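Local coordinates for protein 3-deoxy-manno-octulosonate cytidylyltransferase (Escherichia coli, PDB 1H7F) that probably activates the eight-carbon sugar KDO for lipopolysaccharide synthesis by transferring CMP to it from CTP, giving CMP-KDO and diphosphate, at residues A123-A128 and K171-Y176. Sequence-based numbering, arbitrary orientation.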
loop_
_atom_site.group_PDB
_atom_site.type_symbol
_atom_site.label_atom_id
_atom_site.label_comp_id
_atom_site.label_asym_id
_atom_site.label_seq_id
_atom_site.Cartn_x
_atom_site.Cartn_y
_atom_site.Cartn_z
ATOM N N ALA A 123 -11.186 -5.399 -10.010
ATOM C CA ALA A 123 -10.891 -6.615 -9.268
ATOM C C ALA A 123 -9.727 -7.278 -9.984
ATOM O O ALA A 123 -9.524 -7.055 -11.176
ATOM C CB ALA A 123 -12.094 -7.524 -9.240
ATOM N N THR A 124 -8.902 -8.015 -9.247
ATOM C CA THR A 124 -7.755 -8.684 -9.854
ATOM C C THR A 124 -7.453 -9.926 -9.048
ATOM O O THR A 124 -8.181 -10.242 -8.106
ATOM C CB THR A 124 -6.525 -7.747 -10.010
ATOM O OG1 THR A 124 -5.536 -8.392 -10.822
ATOM C CG2 THR A 124 -5.910 -7.382 -8.652
ATOM N N LEU A 125 -6.427 -10.666 -9.451
ATOM C CA LEU A 125 -6.110 -11.914 -8.766
ATOM C C LEU A 125 -4.729 -11.948 -8.136
ATOM O O LEU A 125 -3.858 -11.158 -8.485
ATOM C CB LEU A 125 -6.226 -13.091 -9.749
ATOM C CG LEU A 125 -7.579 -13.390 -10.401
ATOM C CD1 LEU A 125 -7.396 -14.507 -11.394
ATOM C CD2 LEU A 125 -8.611 -13.765 -9.365
ATOM N N CYS A 126 -4.537 -12.894 -7.221
ATOM C CA CYS A 126 -3.252 -13.084 -6.545
ATOM C C CYS A 126 -3.186 -14.492 -5.964
ATOM O O CYS A 126 -4.209 -15.149 -5.793
ATOM C CB CYS A 126 -3.069 -12.058 -5.412
ATOM S SG CYS A 126 -4.191 -12.279 -4.051
ATOM N N HIS A 127 -1.972 -14.977 -5.724
ATOM C CA HIS A 127 -1.800 -16.292 -5.112
ATOM C C HIS A 127 -0.573 -16.301 -4.195
ATOM O O HIS A 127 0.374 -15.546 -4.404
ATOM C CB HIS A 127 -1.739 -17.422 -6.167
ATOM C CG HIS A 127 -0.495 -17.437 -6.996
ATOM N ND1 HIS A 127 0.675 -18.030 -6.575
ATOM C CD2 HIS A 127 -0.248 -16.970 -8.243
ATOM C CE1 HIS A 127 1.591 -17.925 -7.523
ATOM N NE2 HIS A 127 1.056 -17.284 -8.546
ATOM N N ALA A 128 -0.623 -17.126 -3.154
ATOM C CA ALA A 128 0.474 -17.235 -2.195
ATOM C C ALA A 128 1.785 -17.684 -2.819
ATOM O O ALA A 128 1.805 -18.566 -3.673
ATOM C CB ALA A 128 0.079 -18.196 -1.084
ATOM N N LYS A 171 1.488 -13.009 -4.652
ATOM C CA LYS A 171 1.926 -12.586 -5.972
ATOM C C LYS A 171 0.692 -12.110 -6.739
ATOM O O LYS A 171 -0.384 -12.718 -6.660
ATOM C CB LYS A 171 2.571 -13.746 -6.722
ATOM C CG LYS A 171 2.940 -13.409 -8.147
ATOM C CD LYS A 171 3.499 -14.609 -8.884
ATOM C CE LYS A 171 3.811 -14.249 -10.318
ATOM N NZ LYS A 171 4.583 -15.323 -10.981
ATOM N N HIS A 172 0.857 -11.022 -7.477
ATOM C CA HIS A 172 -0.227 -10.453 -8.259
ATOM C C HIS A 172 -0.331 -11.148 -9.616
ATOM O O HIS A 172 0.674 -11.276 -10.325
ATOM C CB HIS A 172 0.044 -8.964 -8.458
ATOM C CG HIS A 172 -0.910 -8.289 -9.392
ATOM N ND1 HIS A 172 -2.278 -8.422 -9.288
ATOM C CD2 HIS A 172 -0.689 -7.479 -10.454
ATOM C CE1 HIS A 172 -2.857 -7.726 -10.248
ATOM N NE2 HIS A 172 -1.916 -7.144 -10.969
ATOM N N VAL A 173 -1.538 -11.616 -9.951
ATOM C CA VAL A 173 -1.809 -12.269 -11.244
ATOM C C VAL A 173 -2.504 -11.216 -12.116
ATOM O O VAL A 173 -3.654 -10.851 -11.860
ATOM C CB VAL A 173 -2.735 -13.508 -11.081
ATOM C CG1 VAL A 173 -3.080 -14.092 -12.452
ATOM C CG2 VAL A 173 -2.048 -14.579 -10.222
ATOM N N GLY A 174 -1.796 -10.751 -13.142
ATOM C CA GLY A 174 -2.276 -9.707 -14.037
ATOM C C GLY A 174 -3.549 -9.839 -14.861
ATOM O O GLY A 174 -3.561 -9.483 -16.037
ATOM N N ILE A 175 -4.619 -10.315 -14.241
ATOM C CA ILE A 175 -5.918 -10.459 -14.890
ATOM C C ILE A 175 -6.812 -9.451 -14.185
ATOM O O ILE A 175 -6.898 -9.457 -12.959
ATOM C CB ILE A 175 -6.488 -11.870 -14.671
ATOM C CG1 ILE A 175 -5.660 -12.882 -15.460
ATOM C CG2 ILE A 175 -7.942 -11.939 -15.095
ATOM C CD1 ILE A 175 -6.086 -14.301 -15.208
ATOM N N TYR A 176 -7.482 -8.596 -14.955
ATOM C CA TYR A 176 -8.339 -7.560 -14.376
ATOM C C TYR A 176 -9.775 -7.549 -14.861
ATOM O O TYR A 176 -10.060 -7.926 -15.992
ATOM C CB TYR A 176 -7.777 -6.179 -14.698
ATOM C CG TYR A 176 -6.381 -5.890 -14.200
ATOM C CD1 TYR A 176 -5.270 -6.225 -14.961
ATOM C CD2 TYR A 176 -6.181 -5.208 -13.002
ATOM C CE1 TYR A 176 -3.994 -5.885 -14.550
ATOM C CE2 TYR A 176 -4.903 -4.863 -12.581
ATOM C CZ TYR A 176 -3.820 -5.201 -13.360
ATOM O OH TYR A 176 -2.558 -4.846 -12.963
HETATM O O HOH W 1 2.453 -17.565 -10.808
#
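Leu125 O is gripped by two donors of the neighbouring antiparallel strand, and illustrates how a side chain can join a backbone pairing beside a kink, here one where Ile175 N bonds back to Val173 O within its own strand. Val173 N gives the short bond, 2.8 Å to Leu125 O, from above the carbonyl plane; His172 ND1 adds a longer, bent one to the same oxygen at 3.3 Å, arriving nearly in line with the C=O bond. Having CG anti to the backbone N (chi1 173°) brings ND1 of the His172 imidazole over to Leu125 O. Its other nitrogen, NE2, donates almost in the ring plane to Tyr176 OH at 3.1 Å, and the two bonds, one of them long and bent, limit the ring's rotation. Were His172 an alanine, Leu125 O would probably keep Val173 N as its one donor of this pair, and the Tyr176 hydroxyl would lose its ring partner. Between His172 and Tyr176 the strand kinks at Gly174, whose N lies over the centre of the His172 ring. On the face shared by Leu125 and Val173, their CB atoms meet at 3.8 Å and Leu125 CD1 reaches Ile175 CD1. Further along, the extended Lys171 chain runs alongside the His127 imidazole, its CD 3.6 Å from His127 NE2, while Val173 CG2 abuts the ring edge at CD2. One water joins His127 NE2 to Lys171 NZ. In the central mixed sheet, strand 122-129 lies between 169-179 and 212-216, helix 104-116 packs on Ala123, Leu125 and Ile175, and Phe153 meets the His172 ring edge-to-face.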